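PDB 3LSG: Two-component response regulator yesN from Fusobacterium nucleatum, which probably binds specific DNA sequences as a transcription factor of a two-component system, this chain being its C-terminal AraC-type helix-turn-helix domain. Local coordinates for residues L29-S33 / G34-I38; Y72-A75 / E76-F80. One frame throughout, in Å; residues are numbered along the deposited sequence.

Overall arrangement
From the N terminus, helix 2-14 leads to helix 22-28, whose end passes through the turn of contact 1 (29-33 with 34-38) into helix 33-44. The long helix 48-66 then crosses to the other half of the domain, where helix 71-77 ends in contact 2 (72-75 with 76-80) before helix 83-94. Both contacts are local: each lies in one unbroken stretch and closes a turn between two helices, and the two follow in series without nesting or crossing. Contact 1 ties helices 2-14, 22-28 and 33-44 together; contact 2 joins helix 71-77 to helices 48-66 and 83-94. Their centres lie about 27 Å apart, on opposite sides of the chain's centre.

Contact 1: L29-S33 / G34-I38; sequences LDLSS and GYLSI
S32 turns its hydroxyl back over the first turn of helix 33-44, where OG accepts the backbone N-H of Y35 at 3.0 Å in a nearly straight bond (163°). With chi1 at 68°, OG sits between the backbone N and the carbonyl carbon, which brings it over that N-H and within 3.4 Å of Y35 CB. Serine suits this N-cap position because its short hydroxyl can replace the carbonyl that a preceding turn would have supplied. The carbonyl O of S32 also takes L36 N at 2.9 Å, while S33 O accepts from S37 N.

Beside the cap lies an apolar cluster. L31 divides its two methyls: L31 CD2 lies 4.1 Å from Y35 CD2, oblique to the ring, and L31 CD1 reaches L36 CD1 at 4.2 Å. L29 and L36 lie at about a right angle and meet methyl to methyl, with 3.9 Å between L29 CD1 and L36 CD1. L36, buried, also packs on L22 and L25 of helix 22-28. D30, with positive phi, closes that helix in a Schellman motif. S37 OG bonds D82 of the second subunit.

The cap thus supplies an acceptor to an N-H that has no preceding-turn carbonyl, while leucine methyls pack beside it, with L36 buried, and join the loop to the helix by apolar contact.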
# COMPACT_ATOMS: atom_id res chain seq x y z
N LEU A 29 -13.33 14.65 -0.10
CA LEU A 29 -13.21 15.92 -0.82
C LEU A 29 -14.21 16.05 -1.96
O LEU A 29 -14.19 17.05 -2.68
CB LEU A 29 -11.78 16.08 -1.37
CG LEU A 29 -10.66 16.15 -0.33
CD1 LEU A 29 -9.31 15.93 -0.97
CD2 LEU A 29 -10.70 17.48 0.40
N ASP A 30 -15.09 15.06 -2.11
CA ASP A 30 -16.05 15.03 -3.23
C ASP A 30 -15.37 14.95 -4.60
O ASP A 30 -15.87 15.49 -5.59
CB ASP A 30 -17.00 16.24 -3.19
CG ASP A 30 -17.77 16.34 -1.87
OD1 ASP A 30 -18.38 15.34 -1.45
OD2 ASP A 30 -17.76 17.43 -1.25
N LEU A 31 -14.23 14.27 -4.65
CA LEU A 31 -13.47 14.13 -5.90
C LEU A 31 -13.31 12.67 -6.27
O LEU A 31 -13.39 11.79 -5.42
CB LEU A 31 -12.08 14.76 -5.74
CG LEU A 31 -12.00 16.22 -5.28
CD1 LEU A 31 -10.55 16.59 -5.00
CD2 LEU A 31 -12.58 17.13 -6.35
N SER A 32 -13.05 12.39 -7.54
CA SER A 32 -12.60 11.07 -7.93
C SER A 32 -11.14 10.86 -7.51
O SER A 32 -10.37 11.81 -7.42
CB SER A 32 -12.72 10.90 -9.44
OG SER A 32 -11.77 11.74 -10.08
N SER A 33 -10.76 9.62 -7.25
CA SER A 33 -9.37 9.29 -6.95
C SER A 33 -8.44 9.67 -8.10
O SER A 33 -7.33 10.15 -7.88
CB SER A 33 -9.25 7.79 -6.67
OG SER A 33 -9.88 7.51 -5.44
N GLY A 34 -8.92 9.43 -9.32
CA GLY A 34 -8.19 9.78 -10.52
C GLY A 34 -7.83 11.25 -10.60
O GLY A 34 -6.69 11.59 -10.87
N TYR A 35 -8.80 12.13 -10.36
CA TYR A 35 -8.48 13.55 -10.33
C TYR A 35 -7.66 13.97 -9.11
O TYR A 35 -6.71 14.75 -9.22
CB TYR A 35 -9.75 14.41 -10.45
CG TYR A 35 -9.40 15.87 -10.34
CD1 TYR A 35 -8.79 16.53 -11.40
CD2 TYR A 35 -9.63 16.57 -9.16
CE1 TYR A 35 -8.45 17.87 -11.29
CE2 TYR A 35 -9.29 17.90 -9.04
CZ TYR A 35 -8.70 18.55 -10.11
OH TYR A 35 -8.36 19.89 -10.00
N LEU A 36 -8.01 13.46 -7.92
CA LEU A 36 -7.22 13.81 -6.74
C LEU A 36 -5.75 13.43 -6.92
O LEU A 36 -4.86 14.18 -6.54
CB LEU A 36 -7.78 13.15 -5.49
CG LEU A 36 -6.98 13.42 -4.21
CD1 LEU A 36 -6.92 14.90 -3.90
CD2 LEU A 36 -7.57 12.63 -3.05
N SER A 37 -5.50 12.26 -7.50
CA SER A 37 -4.11 11.83 -7.67
C SER A 37 -3.29 12.88 -8.40
O SER A 37 -2.19 13.23 -7.97
CB SER A 37 -4.03 10.50 -8.42
OG SER A 37 -2.69 10.25 -8.81
N ILE A 38 -3.83 13.37 -9.51
CA ILE A 38 -3.21 14.43 -10.31
C ILE A 38 -3.13 15.76 -9.56
O ILE A 38 -2.10 16.43 -9.56
CB ILE A 38 -4.01 14.66 -11.61
CG1 ILE A 38 -3.93 13.41 -12.50
CG2 ILE A 38 -3.52 15.93 -12.36
CD1 ILE A 38 -4.79 13.50 -13.76

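Contact 2: Y72-A75 / E76-F80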
# COMPACT_ATOMS: atom_id res chain seq x y z
N TYR A 72 5.70 -3.96 16.65
CA TYR A 72 4.30 -4.25 16.34
C TYR A 72 3.39 -3.16 16.90
O TYR A 72 2.32 -2.91 16.36
CB TYR A 72 3.86 -5.68 16.78
CG TYR A 72 3.91 -5.91 18.27
CD1 TYR A 72 2.86 -5.50 19.10
CD2 TYR A 72 5.02 -6.53 18.86
CE1 TYR A 72 2.93 -5.71 20.49
CE2 TYR A 72 5.10 -6.73 20.23
CZ TYR A 72 4.05 -6.31 21.04
OH TYR A 72 4.14 -6.51 22.40
N GLU A 73 3.83 -2.48 17.96
CA GLU A 73 3.04 -1.39 18.54
C GLU A 73 3.18 -0.11 17.74
O GLU A 73 2.21 0.57 17.45
CB GLU A 73 3.47 -1.10 19.97
CG GLU A 73 3.29 -2.25 20.94
CD GLU A 73 3.64 -1.88 22.37
OE1 GLU A 73 4.85 -1.78 22.69
OE2 GLU A 73 2.71 -1.67 23.18
N ILE A 74 4.41 0.23 17.39
CA ILE A 74 4.66 1.37 16.53
C ILE A 74 3.97 1.20 15.18
O ILE A 74 3.34 2.14 14.69
CB ILE A 74 6.15 1.62 16.35
CG1 ILE A 74 6.76 2.05 17.69
CG2 ILE A 74 6.40 2.71 15.31
CD1 ILE A 74 8.30 2.02 17.68
N ALA A 75 4.07 0.02 14.58
CA ALA A 75 3.38 -0.25 13.31
C ALA A 75 1.90 0.10 13.44
O ALA A 75 1.34 0.82 12.63
CB ALA A 75 3.55 -1.71 12.89
N GLU A 76 1.28 -0.42 14.49
CA GLU A 76 -0.14 -0.18 14.71
C GLU A 76 -0.44 1.31 14.86
O GLU A 76 -1.43 1.82 14.36
CB GLU A 76 -0.61 -0.91 15.97
CG GLU A 76 -2.05 -0.66 16.33
CD GLU A 76 -2.47 -1.48 17.53
OE1 GLU A 76 -1.68 -1.56 18.50
OE2 GLU A 76 -3.59 -2.06 17.50
N GLN A 77 0.43 2.02 15.56
CA GLN A 77 0.19 3.42 15.85
C GLN A 77 0.45 4.35 14.67
O GLN A 77 0.09 5.53 14.71
CB GLN A 77 1.00 3.84 17.08
CG GLN A 77 0.49 3.16 18.32
CD GLN A 77 1.18 3.61 19.58
OE1 GLN A 77 1.67 4.73 19.67
NE2 GLN A 77 1.22 2.73 20.57
N VAL A 78 1.08 3.85 13.62
CA VAL A 78 1.30 4.68 12.43
C VAL A 78 0.54 4.16 11.22
O VAL A 78 0.87 4.48 10.08
CB VAL A 78 2.81 4.89 12.11
CG1 VAL A 78 3.51 5.44 13.35
CG2 VAL A 78 3.46 3.58 11.67
N GLY A 79 -0.48 3.35 11.47
CA GLY A 79 -1.37 2.94 10.41
C GLY A 79 -1.01 1.68 9.64
O GLY A 79 -1.53 1.47 8.55
N PHE A 80 -0.15 0.83 10.20
CA PHE A 80 0.22 -0.44 9.54
C PHE A 80 -0.35 -1.62 10.30
O PHE A 80 -0.06 -1.79 11.48
CB PHE A 80 1.75 -0.61 9.51
CG PHE A 80 2.43 0.18 8.44
CD1 PHE A 80 2.75 -0.40 7.23
CD2 PHE A 80 2.75 1.52 8.65
CE1 PHE A 80 3.40 0.34 6.24
CE2 PHE A 80 3.39 2.25 7.68
CZ PHE A 80 3.70 1.67 6.46
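A75 and F80 meet where helix 71-77 ends, with 4.0 Å between A75 CB and F80 CB. The carbonyl O of A75 takes two N-H groups from opposite faces of its plane: F80 N at 2.9 Å and V78 N at 3.2 Å. It also lies near the plane of the F80 ring, at its edge. Alanine's lone methyl suits this close turn, and F86 of helix 83-94 packs against it. Nearby, V78 CG2 is 3.3 Å from I74 O, while V78 CG1 and I74 CG2 touch loosely at 4.4 Å. At G79, phi 90°, any CB would press on the carbonyl O of V78, so glycine fits. The end of the F80 side chain leads away, and the side chain packs on M57, Y85 and K89.

Toward solvent the side chains meet less. The stem of Q77 stays close, its CG 3.2 Å from E73 O, and the backbone N of Q77 bonds the same oxygen at 3.0 Å; E73 turns OE1 to K70 N. E76 is exposed and extended, its CB beside the carbonyl oxygens of Y72 and E73, as befits a charged residue on the outer face.

The turn lies between helices 71-77 and 83-94, consistent with the second helix-turn-helix of an AraC-type domain.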